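Local coordinates for protein acyl-coenzyme A oxidase acox-1.1 (Caenorhabditis elegans, PDB 5K3H) that catalyses the FAD-dependent first step of peroxisomal beta-oxidation, desaturating acyl-CoA side chains to (2E)-enoyl-CoA with release of hydrogen peroxide, at residues B[565-579]-B[593-607]. Numbering follows the deposited sequence.
Sequences DLLHLHVNYELLDVA and LDYVRDQLYFYLQKI
Leu569 and Leu576 of helix 565-577 are knobs in holes of helix 593-607, Leu569 among Leu600, Tyr603, Leu604 and Ile607, Leu576 among Leu593, Val596, Arg597 and Leu600. The pair is a splayed antiparallel one (139°) in the C-terminal helical domain of the acyl-CoA oxidase fold, with helix 579-584 between them in the chain and a closest axis approach of 8.8 Å. Leu600 serves both holes: its CD1 meets Leu569 CD1 at 3.6 Å and its CD2 meets Leu576 CD2 at 3.5 Å. Leu576 holds CG anti to its N, which brings CD1 across to Arg597 CG. His568 CB sits over one face of the Tyr603 ring, 3.4 Å from its centroid, a CH-pi contact; the ring planes are 13° from parallel but, with centroids 5.1 Å apart, hardly overlap. With an alanine in place of Tyr603, His568 CB would probably lose this platform and a gap would open beside the Asp565 carbonyl. Lys606 NZ forms a salt bridge with Asp565 OD2 (2.9 Å), syn but 34° out of the carboxylate plane. Asn572 lies flat against Gln599 CB, its ND2 tied back to His568 O (2.8 Å) and its OD1 hydrogen-bonded to Tyr491 OH. Farther out, Tyr573 meets His342, which probably contributes to the ATP site, while Arg597 NH1 salt-bridges Glu584 OE2 of the second subunit.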
ATOM      1  N   ASP B 565      -9.629 -26.974   7.709  1.00 20.04           N
ATOM      2  CA  ASP B 565     -10.220 -25.785   8.320  1.00 19.66           C
ATOM      3  C   ASP B 565      -9.809 -24.538   7.564  1.00 19.54           C
ATOM      4  O   ASP B 565     -10.635 -23.659   7.310  1.00 18.75           O
ATOM      5  CB  ASP B 565      -9.794 -25.635   9.780  1.00 19.80           C
ATOM      6  CG  ASP B 565     -10.345 -26.716  10.659  1.00 20.33           C
ATOM      7  OD1 ASP B 565     -11.265 -27.430  10.209  1.00 20.62           O
ATOM      8  OD2 ASP B 565      -9.889 -26.812  11.826  1.00 20.22           O
ATOM      9  N   LEU B 566      -8.516 -24.425   7.238  1.00 18.05           N
ATOM     10  CA  LEU B 566      -8.038 -23.289   6.453  1.00 18.91           C
ATOM     11  C   LEU B 566      -8.751 -23.225   5.123  1.00 18.95           C
ATOM     12  O   LEU B 566      -9.202 -22.148   4.708  1.00 18.01           O
ATOM     13  CB  LEU B 566      -6.527 -23.390   6.188  1.00 18.73           C
ATOM     14  CG  LEU B 566      -5.571 -22.431   6.880  1.00 19.45           C
ATOM     15  CD1 LEU B 566      -4.259 -22.306   6.130  1.00 19.55           C
ATOM     16  CD2 LEU B 566      -6.225 -21.095   7.039  1.00 19.40           C
ATOM     17  N   LEU B 567      -8.883 -24.383   4.454  1.00 20.03           N
ATOM     18  CA  LEU B 567      -9.499 -24.426   3.130  1.00 19.72           C
ATOM     19  C   LEU B 567     -10.953 -23.981   3.176  1.00 19.04           C
ATOM     20  O   LEU B 567     -11.411 -23.243   2.291  1.00 19.41           O
ATOM     21  CB  LEU B 567      -9.417 -25.838   2.560  1.00 20.47           C
ATOM     22  CG  LEU B 567     -10.254 -26.023   1.289  1.00 21.46           C
ATOM     23  CD1 LEU B 567      -9.745 -25.228   0.075  1.00 22.02           C
ATOM     24  CD2 LEU B 567     -10.363 -27.493   0.987  1.00 22.14           C
ATOM     25  N   HIS B 568     -11.686 -24.401   4.215  1.00 20.14           N
ATOM     26  CA  HIS B 568     -13.087 -24.013   4.341  1.00 19.72           C
ATOM     27  C   HIS B 568     -13.228 -22.528   4.591  1.00 19.21           C
ATOM     28  O   HIS B 568     -14.201 -21.919   4.132  1.00 19.16           O
ATOM     29  CB  HIS B 568     -13.780 -24.783   5.460  1.00 19.72           C
ATOM     30  CG  HIS B 568     -14.318 -26.103   5.031  1.00 19.50           C
ATOM     31  ND1 HIS B 568     -13.569 -27.263   5.069  1.00 20.01           N
ATOM     32  CD2 HIS B 568     -15.506 -26.434   4.474  1.00 19.53           C
ATOM     33  CE1 HIS B 568     -14.292 -28.260   4.594  1.00 20.27           C
ATOM     34  NE2 HIS B 568     -15.470 -27.782   4.222  1.00 20.18           N
ATOM     35  N   LEU B 569     -12.301 -21.936   5.352  1.00 17.43           N
ATOM     36  CA  LEU B 569     -12.272 -20.477   5.477  1.00 17.16           C
ATOM     37  C   LEU B 569     -12.037 -19.817   4.122  1.00 17.20           C
ATOM     38  O   LEU B 569     -12.745 -18.872   3.739  1.00 17.13           O
ATOM     39  CB  LEU B 569     -11.174 -20.059   6.454  1.00 16.84           C
ATOM     40  CG  LEU B 569     -10.966 -18.556   6.681  1.00 16.92           C
ATOM     41  CD1 LEU B 569     -12.242 -17.887   7.231  1.00 17.30           C
ATOM     42  CD2 LEU B 569      -9.791 -18.319   7.600  1.00 17.01           C
ATOM     43  N   HIS B 570     -11.055 -20.331   3.375  1.00 17.70           N
ATOM     44  CA  HIS B 570     -10.700 -19.777   2.074  1.00 17.95           C
ATOM     45  C   HIS B 570     -11.899 -19.762   1.130  1.00 18.21           C
ATOM     46  O   HIS B 570     -12.234 -18.720   0.550  1.00 18.10           O
ATOM     47  CB  HIS B 570      -9.531 -20.587   1.492  1.00 17.90           C
ATOM     48  CG  HIS B 570      -8.946 -20.025   0.226  1.00 17.83           C
ATOM     49  ND1 HIS B 570      -8.357 -18.782   0.160  1.00 18.08           N
ATOM     50  CD2 HIS B 570      -8.825 -20.562  -1.012  1.00 18.15           C
ATOM     51  CE1 HIS B 570      -7.925 -18.564  -1.069  1.00 17.94           C
ATOM     52  NE2 HIS B 570      -8.192 -19.631  -1.799  1.00 18.19           N
ATOM     53  N   VAL B 571     -12.551 -20.910   0.935  1.00 17.30           N
ATOM     54  CA  VAL B 571     -13.606 -20.942  -0.076  1.00 18.29           C
ATOM     55  C   VAL B 571     -14.779 -20.048   0.329  1.00 18.33           C
ATOM     56  O   VAL B 571     -15.386 -19.394  -0.524  1.00 18.38           O
ATOM     57  CB  VAL B 571     -14.052 -22.391  -0.363  1.00 18.72           C
ATOM     58  CG1 VAL B 571     -12.921 -23.186  -0.997  1.00 18.62           C
ATOM     59  CG2 VAL B 571     -14.533 -23.080   0.926  1.00 19.55           C
ATOM     60  N   ASN B 572     -15.068 -19.927   1.629  1.00 18.58           N
ATOM     61  CA  ASN B 572     -16.156 -19.034   2.040  1.00 18.26           C
ATOM     62  C   ASN B 572     -15.774 -17.561   1.930  1.00 18.18           C
ATOM     63  O   ASN B 572     -16.597 -16.736   1.517  1.00 17.83           O
ATOM     64  CB  ASN B 572     -16.617 -19.357   3.457  1.00 17.83           C
ATOM     65  CG  ASN B 572     -17.500 -20.570   3.495  1.00 17.76           C
ATOM     66  OD1 ASN B 572     -18.655 -20.511   3.060  1.00 17.67           O
ATOM     67  ND2 ASN B 572     -16.990 -21.674   4.050  1.00 17.83           N
ATOM     68  N   TYR B 573     -14.546 -17.203   2.325  1.00 18.23           N
ATOM     69  CA  TYR B 573     -14.101 -15.821   2.171  1.00 18.53           C
ATOM     70  C   TYR B 573     -14.036 -15.424   0.701  1.00 19.23           C
ATOM     71  O   TYR B 573     -14.519 -14.356   0.307  1.00 19.28           O
ATOM     72  CB  TYR B 573     -12.740 -15.648   2.821  1.00 18.25           C
ATOM     73  CG  TYR B 573     -12.259 -14.227   2.823  1.00 17.54           C
ATOM     74  CD1 TYR B 573     -12.627 -13.358   3.849  1.00 17.22           C
ATOM     75  CD2 TYR B 573     -11.466 -13.737   1.800  1.00 17.25           C
ATOM     76  CE1 TYR B 573     -12.193 -12.051   3.867  1.00 17.28           C
ATOM     77  CE2 TYR B 573     -11.031 -12.425   1.815  1.00 17.01           C
ATOM     78  CZ  TYR B 573     -11.397 -11.598   2.855  1.00 16.92           C
ATOM     79  OH  TYR B 573     -10.972 -10.297   2.884  1.00 17.38           O
ATOM     80  N   GLU B 574     -13.416 -16.269  -0.128  1.00 18.48           N
ATOM     81  CA  GLU B 574     -13.283 -15.947  -1.541  1.00 19.33           C
ATOM     82  C   GLU B 574     -14.642 -15.922  -2.229  1.00 18.76           C
ATOM     83  O   GLU B 574     -14.875 -15.093  -3.115  1.00 19.66           O
ATOM     84  CB  GLU B 574     -12.340 -16.945  -2.213  1.00 20.92           C
ATOM     85  CG  GLU B 574     -10.916 -16.962  -1.632  1.00 22.30           C
ATOM     86  CD  GLU B 574     -10.189 -15.621  -1.784  1.00 25.29           C
ATOM     87  OE1 GLU B 574     -10.319 -14.996  -2.868  1.00 28.52           O
ATOM     88  OE2 GLU B 574      -9.474 -15.190  -0.833  1.00 24.20           O
ATOM     89  N   LEU B 575     -15.558 -16.817  -1.846  1.00 21.65           N
ATOM     90  CA  LEU B 575     -16.888 -16.789  -2.460  1.00 21.34           C
ATOM     91  C   LEU B 575     -17.666 -15.541  -2.058  1.00 22.16           C
ATOM     92  O   LEU B 575     -18.314 -14.912  -2.904  1.00 20.92           O
ATOM     93  CB  LEU B 575     -17.681 -18.050  -2.117  1.00 20.67           C
ATOM     94  CG  LEU B 575     -19.106 -18.156  -2.708  1.00 20.59           C
ATOM     95  CD1 LEU B 575     -19.138 -17.970  -4.256  1.00 19.76           C
ATOM     96  CD2 LEU B 575     -19.780 -19.487  -2.272  1.00 20.39           C
ATOM     97  N   LEU B 576     -17.625 -15.159  -0.778  1.00 19.59           N
ATOM     98  CA  LEU B 576     -18.265 -13.907  -0.385  1.00 21.06           C
ATOM     99  C   LEU B 576     -17.667 -12.736  -1.145  1.00 20.69           C
ATOM    100  O   LEU B 576     -18.385 -11.795  -1.502  1.00 21.43           O
ATOM    101  CB  LEU B 576     -18.147 -13.701   1.124  1.00 23.38           C
ATOM    102  CG  LEU B 576     -19.178 -12.825   1.862  1.00 26.36           C
ATOM    103  CD1 LEU B 576     -20.621 -13.295   1.683  1.00 27.64           C
ATOM    104  CD2 LEU B 576     -18.832 -12.783   3.339  1.00 26.40           C
ATOM    105  N   ASP B 577     -16.365 -12.807  -1.447  1.00 21.30           N
ATOM    106  CA  ASP B 577     -15.679 -11.727  -2.147  1.00 20.88           C
ATOM    107  C   ASP B 577     -16.200 -11.514  -3.556  1.00 19.70           C
ATOM    108  O   ASP B 577     -16.207 -10.374  -4.034  1.00 19.21           O
ATOM    109  CB  ASP B 577     -14.185 -12.019  -2.216  1.00 21.89           C
ATOM    110  CG  ASP B 577     -13.374 -10.811  -2.651  1.00 23.24           C
ATOM    111  OD1 ASP B 577     -13.765  -9.694  -2.264  1.00 23.16           O
ATOM    112  OD2 ASP B 577     -12.364 -10.975  -3.387  1.00 26.41           O
ATOM    113  N   VAL B 578     -16.617 -12.580  -4.243  1.00 20.39           N
ATOM    114  CA  VAL B 578     -17.077 -12.491  -5.631  1.00 20.29           C
ATOM    115  C   VAL B 578     -18.576 -12.799  -5.719  1.00 20.98           C
ATOM    116  O   VAL B 578     -19.054 -13.381  -6.706  1.00 20.83           O
ATOM    117  CB  VAL B 578     -16.245 -13.424  -6.530  1.00 20.38           C
ATOM    118  CG1 VAL B 578     -14.778 -13.047  -6.442  1.00 20.08           C
ATOM    119  CG2 VAL B 578     -16.449 -14.893  -6.153  1.00 20.49           C
ATOM    120  N   ALA B 579     -19.315 -12.415  -4.663  1.00 23.13           N
ATOM    121  CA  ALA B 579     -20.715 -12.798  -4.504  1.00 23.59           C
ATOM    122  C   ALA B 579     -21.601 -12.263  -5.624  1.00 23.16           C
ATOM    123  O   ALA B 579     -22.566 -12.929  -6.026  1.00 23.53           O
ATOM    124  CB  ALA B 579     -21.224 -12.319  -3.143  1.00 24.50           C
ATOM    125  N   LEU B 593     -26.133 -17.219   0.529  1.00 23.98           N
ATOM    126  CA  LEU B 593     -25.090 -16.259   0.851  1.00 24.40           C
ATOM    127  C   LEU B 593     -25.021 -16.020   2.346  1.00 24.13           C
ATOM    128  O   LEU B 593     -23.937 -15.783   2.882  1.00 24.59           O
ATOM    129  CB  LEU B 593     -25.311 -14.948   0.091  1.00 25.90           C
ATOM    130  CG  LEU B 593     -24.078 -14.061  -0.113  1.00 28.50           C
ATOM    131  CD1 LEU B 593     -22.964 -14.774  -0.913  1.00 29.38           C
ATOM    132  CD2 LEU B 593     -24.460 -12.702  -0.753  1.00 30.33           C
ATOM    133  N   ASP B 594     -26.162 -16.064   3.038  1.00 25.20           N
ATOM    134  CA  ASP B 594     -26.149 -15.990   4.496  1.00 25.71           C
ATOM    135  C   ASP B 594     -25.477 -17.211   5.112  1.00 24.48           C
ATOM    136  O   ASP B 594     -24.817 -17.104   6.148  1.00 25.37           O
ATOM    137  CB  ASP B 594     -27.577 -15.845   5.015  1.00 27.53           C
ATOM    138  CG  ASP B 594     -28.155 -14.455   4.761  1.00 28.82           C
ATOM    139  OD1 ASP B 594     -27.357 -13.495   4.551  1.00 28.09           O
ATOM    140  OD2 ASP B 594     -29.408 -14.328   4.787  1.00 33.77           O
ATOM    141  N   TYR B 595     -25.656 -18.388   4.512  1.00 23.92           N
ATOM    142  CA  TYR B 595     -24.912 -19.561   4.961  1.00 23.10           C
ATOM    143  C   TYR B 595     -23.420 -19.322   4.831  1.00 23.37           C
ATOM    144  O   TYR B 595     -22.651 -19.624   5.749  1.00 22.69           O
ATOM    145  CB  TYR B 595     -25.337 -20.795   4.157  1.00 23.16           C
ATOM    146  CG  TYR B 595     -24.517 -22.067   4.400  1.00 22.72           C
ATOM    147  CD1 TYR B 595     -24.881 -22.993   5.372  1.00 22.63           C
ATOM    148  CD2 TYR B 595     -23.394 -22.353   3.627  1.00 22.28           C
ATOM    149  CE1 TYR B 595     -24.140 -24.152   5.582  1.00 22.64           C
ATOM    150  CE2 TYR B 595     -22.648 -23.510   3.830  1.00 22.55           C
ATOM    151  CZ  TYR B 595     -23.021 -24.404   4.807  1.00 23.23           C
ATOM    152  OH  TYR B 595     -22.260 -25.553   4.989  1.00 24.21           O
ATOM    153  N   VAL B 596     -23.000 -18.730   3.711  1.00 21.64           N
ATOM    154  CA  VAL B 596     -21.583 -18.513   3.452  1.00 21.71           C
ATOM    155  C   VAL B 596     -20.995 -17.572   4.497  1.00 20.96           C
ATOM    156  O   VAL B 596     -19.884 -17.797   4.988  1.00 19.96           O
ATOM    157  CB  VAL B 596     -21.384 -17.981   2.016  1.00 21.89           C
ATOM    158  CG1 VAL B 596     -19.936 -17.584   1.785  1.00 21.80           C
ATOM    159  CG2 VAL B 596     -21.803 -19.034   0.998  1.00 23.19           C
ATOM    160  N   ARG B 597     -21.744 -16.526   4.871  1.00 20.29           N
ATOM    161  CA  ARG B 597     -21.307 -15.594   5.913  1.00 21.93           C
ATOM    162  C   ARG B 597     -21.167 -16.278   7.266  1.00 22.15           C
ATOM    163  O   ARG B 597     -20.201 -16.036   7.995  1.00 21.90           O
ATOM    164  CB  ARG B 597     -22.287 -14.429   6.030  1.00 22.71           C
ATOM    165  CG  ARG B 597     -22.355 -13.554   4.828  1.00 23.48           C
ATOM    166  CD  ARG B 597     -23.410 -12.480   4.996  1.00 24.33           C
ATOM    167  NE  ARG B 597     -23.424 -11.568   3.857  1.00 25.55           N
ATOM    168  CZ  ARG B 597     -24.446 -11.411   3.016  1.00 26.70           C
ATOM    169  NH1 ARG B 597     -25.571 -12.104   3.188  1.00 28.98           N
ATOM    170  NH2 ARG B 597     -24.345 -10.535   2.011  1.00 27.23           N
ATOM    171  N   ASP B 598     -22.151 -17.099   7.645  1.00 20.44           N
ATOM    172  CA  ASP B 598     -22.071 -17.828   8.914  1.00 22.06           C
ATOM    173  C   ASP B 598     -20.894 -18.794   8.931  1.00 20.96           C
ATOM    174  O   ASP B 598     -20.210 -18.922   9.944  1.00 21.59           O
ATOM    175  CB  ASP B 598     -23.374 -18.574   9.161  1.00 23.17           C
ATOM    176  CG  ASP B 598     -24.543 -17.636   9.315  1.00 25.33           C
ATOM    177  OD1 ASP B 598     -24.339 -16.442   9.657  1.00 23.14           O
ATOM    178  OD2 ASP B 598     -25.680 -18.091   9.059  1.00 31.77           O
ATOM    179  N   GLN B 599     -20.647 -19.483   7.814  1.00 18.95           N
ATOM    180  CA  GLN B 599     -19.472 -20.341   7.711  1.00 20.02           C
ATOM    181  C   GLN B 599     -18.196 -19.523   7.846  1.00 18.24           C
ATOM    182  O   GLN B 599     -17.211 -19.982   8.443  1.00 16.78           O
ATOM    183  CB  GLN B 599     -19.468 -21.067   6.366  1.00 22.94           C
ATOM    184  CG  GLN B 599     -20.664 -21.942   6.165  1.00 26.95           C
ATOM    185  CD  GLN B 599     -20.698 -23.065   7.125  1.00 30.13           C
ATOM    186  OE1 GLN B 599     -19.872 -23.978   7.048  1.00 37.90           O
ATOM    187  NE2 GLN B 599     -21.637 -23.003   8.081  1.00 32.26           N
ATOM    188  N   LEU B 600     -18.181 -18.329   7.247  1.00 19.81           N
ATOM    189  CA  LEU B 600     -17.016 -17.465   7.352  1.00 20.08           C
ATOM    190  C   LEU B 600     -16.732 -17.129   8.810  1.00 18.90           C
ATOM    191  O   LEU B 600     -15.605 -17.314   9.296  1.00 19.36           O
ATOM    192  CB  LEU B 600     -17.213 -16.199   6.505  1.00 20.01           C
ATOM    193  CG  LEU B 600     -16.239 -15.038   6.737  1.00 21.43           C
ATOM    194  CD1 LEU B 600     -14.806 -15.447   6.481  1.00 21.90           C
ATOM    195  CD2 LEU B 600     -16.602 -13.874   5.823  1.00 21.56           C
ATOM    196  N   TYR B 601     -17.747 -16.629   9.525  1.00 21.13           N
ATOM    197  CA  TYR B 601     -17.561 -16.285  10.929  1.00 19.96           C
ATOM    198  C   TYR B 601     -17.275 -17.516  11.790  1.00 20.02           C
ATOM    199  O   TYR B 601     -16.484 -17.429  12.739  1.00 20.15           O
ATOM    200  CB  TYR B 601     -18.781 -15.509  11.414  1.00 19.41           C
ATOM    201  CG  TYR B 601     -18.981 -14.273  10.570  1.00 19.53           C
ATOM    202  CD1 TYR B 601     -17.903 -13.454  10.269  1.00 19.65           C
ATOM    203  CD2 TYR B 601     -20.228 -13.922  10.072  1.00 19.17           C
ATOM    204  CE1 TYR B 601     -18.052 -12.321   9.477  1.00 19.60           C
ATOM    205  CE2 TYR B 601     -20.393 -12.792   9.278  1.00 19.17           C
ATOM    206  CZ  TYR B 601     -19.294 -11.998   8.987  1.00 19.55           C
ATOM    207  OH  TYR B 601     -19.411 -10.879   8.224  1.00 19.84           O
ATOM    208  N   PHE B 602     -17.865 -18.675  11.451  1.00 20.10           N
ATOM    209  CA  PHE B 602     -17.567 -19.896  12.189  1.00 20.23           C
ATOM    210  C   PHE B 602     -16.105 -20.309  12.033  1.00 20.13           C
ATOM    211  O   PHE B 602     -15.434 -20.609  13.023  1.00 20.29           O
ATOM    212  CB  PHE B 602     -18.485 -21.040  11.746  1.00 20.41           C
ATOM    213  CG  PHE B 602     -18.154 -22.363  12.407  1.00 20.20           C
ATOM    214  CD1 PHE B 602     -18.640 -22.661  13.681  1.00 20.21           C
ATOM    215  CD2 PHE B 602     -17.333 -23.290  11.771  1.00 20.25           C
ATOM    216  CE1 PHE B 602     -18.345 -23.872  14.293  1.00 20.32           C
ATOM    217  CE2 PHE B 602     -17.010 -24.497  12.380  1.00 20.49           C
ATOM    218  CZ  PHE B 602     -17.518 -24.794  13.637  1.00 20.18           C
ATOM    219  N   TYR B 603     -15.582 -20.331  10.802  1.00 19.35           N
ATOM    220  CA  TYR B 603     -14.217 -20.826  10.635  1.00 19.77           C
ATOM    221  C   TYR B 603     -13.165 -19.826  11.112  1.00 20.69           C
ATOM    222  O   TYR B 603     -12.066 -20.246  11.482  1.00 20.24           O
ATOM    223  CB  TYR B 603     -13.946 -21.232   9.182  1.00 20.03           C
ATOM    224  CG  TYR B 603     -14.477 -22.618   8.848  1.00 19.68           C
ATOM    225  CD1 TYR B 603     -13.792 -23.751   9.235  1.00 19.68           C
ATOM    226  CD2 TYR B 603     -15.696 -22.780   8.173  1.00 19.68           C
ATOM    227  CE1 TYR B 603     -14.282 -25.018   8.935  1.00 19.91           C
ATOM    228  CE2 TYR B 603     -16.211 -24.037   7.881  1.00 19.50           C
ATOM    229  CZ  TYR B 603     -15.499 -25.156   8.256  1.00 19.81           C
ATOM    230  OH  TYR B 603     -15.996 -26.420   7.960  1.00 19.45           O
ATOM    231  N   LEU B 604     -13.487 -18.535  11.201  1.00 17.83           N
ATOM    232  CA  LEU B 604     -12.592 -17.628  11.910  1.00 19.28           C
ATOM    233  C   LEU B 604     -12.313 -18.146  13.326  1.00 22.11           C
ATOM    234  O   LEU B 604     -11.155 -18.352  13.714  1.00 22.60           O
ATOM    235  CB  LEU B 604     -13.209 -16.232  11.973  1.00 18.47           C
ATOM    236  CG  LEU B 604     -13.289 -15.436  10.662  1.00 18.11           C
ATOM    237  CD1 LEU B 604     -13.976 -14.058  10.873  1.00 17.45           C
ATOM    238  CD2 LEU B 604     -11.883 -15.315   9.993  1.00 18.16           C
ATOM    239  N   GLN B 605     -13.378 -18.413  14.087  1.00 18.02           N
ATOM    240  CA  GLN B 605     -13.249 -18.949  15.438  1.00 20.96           C
ATOM    241  C   GLN B 605     -12.544 -20.310  15.443  1.00 18.86           C
ATOM    242  O   GLN B 605     -11.767 -20.621  16.358  1.00 17.00           O
ATOM    243  CB  GLN B 605     -14.661 -19.044  16.041  1.00 25.77           C
ATOM    244  CG  GLN B 605     -14.880 -20.079  17.171  1.00 30.69           C
ATOM    245  CD  GLN B 605     -15.217 -21.491  16.634  1.00 36.78           C
ATOM    246  OE1 GLN B 605     -15.846 -21.632  15.573  1.00 40.87           O
ATOM    247  NE2 GLN B 605     -14.806 -22.541  17.382  1.00 42.16           N
ATOM    248  N   LYS B 606     -12.809 -21.138  14.426  1.00 21.83           N
ATOM    249  CA  LYS B 606     -12.199 -22.461  14.354  1.00 20.14           C
ATOM    250  C   LYS B 606     -10.702 -22.361  14.088  1.00 19.47           C
ATOM    251  O   LYS B 606      -9.908 -23.168  14.605  1.00 19.56           O
ATOM    252  CB  LYS B 606     -12.907 -23.288  13.271  1.00 20.54           C
ATOM    253  CG  LYS B 606     -12.512 -24.752  13.262  1.00 21.02           C
ATOM    254  CD  LYS B 606     -13.431 -25.515  14.215  1.00 21.36           C
ATOM    255  CE  LYS B 606     -12.855 -26.832  14.638  1.00 21.95           C
ATOM    256  NZ  LYS B 606     -12.116 -27.467  13.532  1.00 22.67           N
ATOM    257  N   ILE B 607     -10.294 -21.373  13.284  1.00 19.14           N
ATOM    258  CA  ILE B 607      -8.890 -21.221  12.927  1.00 18.16           C
ATOM    259  C   ILE B 607      -8.090 -20.658  14.103  1.00 17.19           C
ATOM    260  O   ILE B 607      -6.915 -21.018  14.295  1.00 17.19           O
ATOM    261  CB  ILE B 607      -8.787 -20.311  11.688  1.00 18.57           C
ATOM    262  CG1 ILE B 607      -9.314 -21.017  10.428  1.00 19.55           C
ATOM    263  CG2 ILE B 607      -7.354 -19.842  11.478  1.00 18.86           C
ATOM    264  CD1 ILE B 607      -8.529 -22.215  10.032  1.00 19.76           C
TER
HETATM  265  O   HOH W   1      -8.060 -25.255  13.173  1.00 19.19           O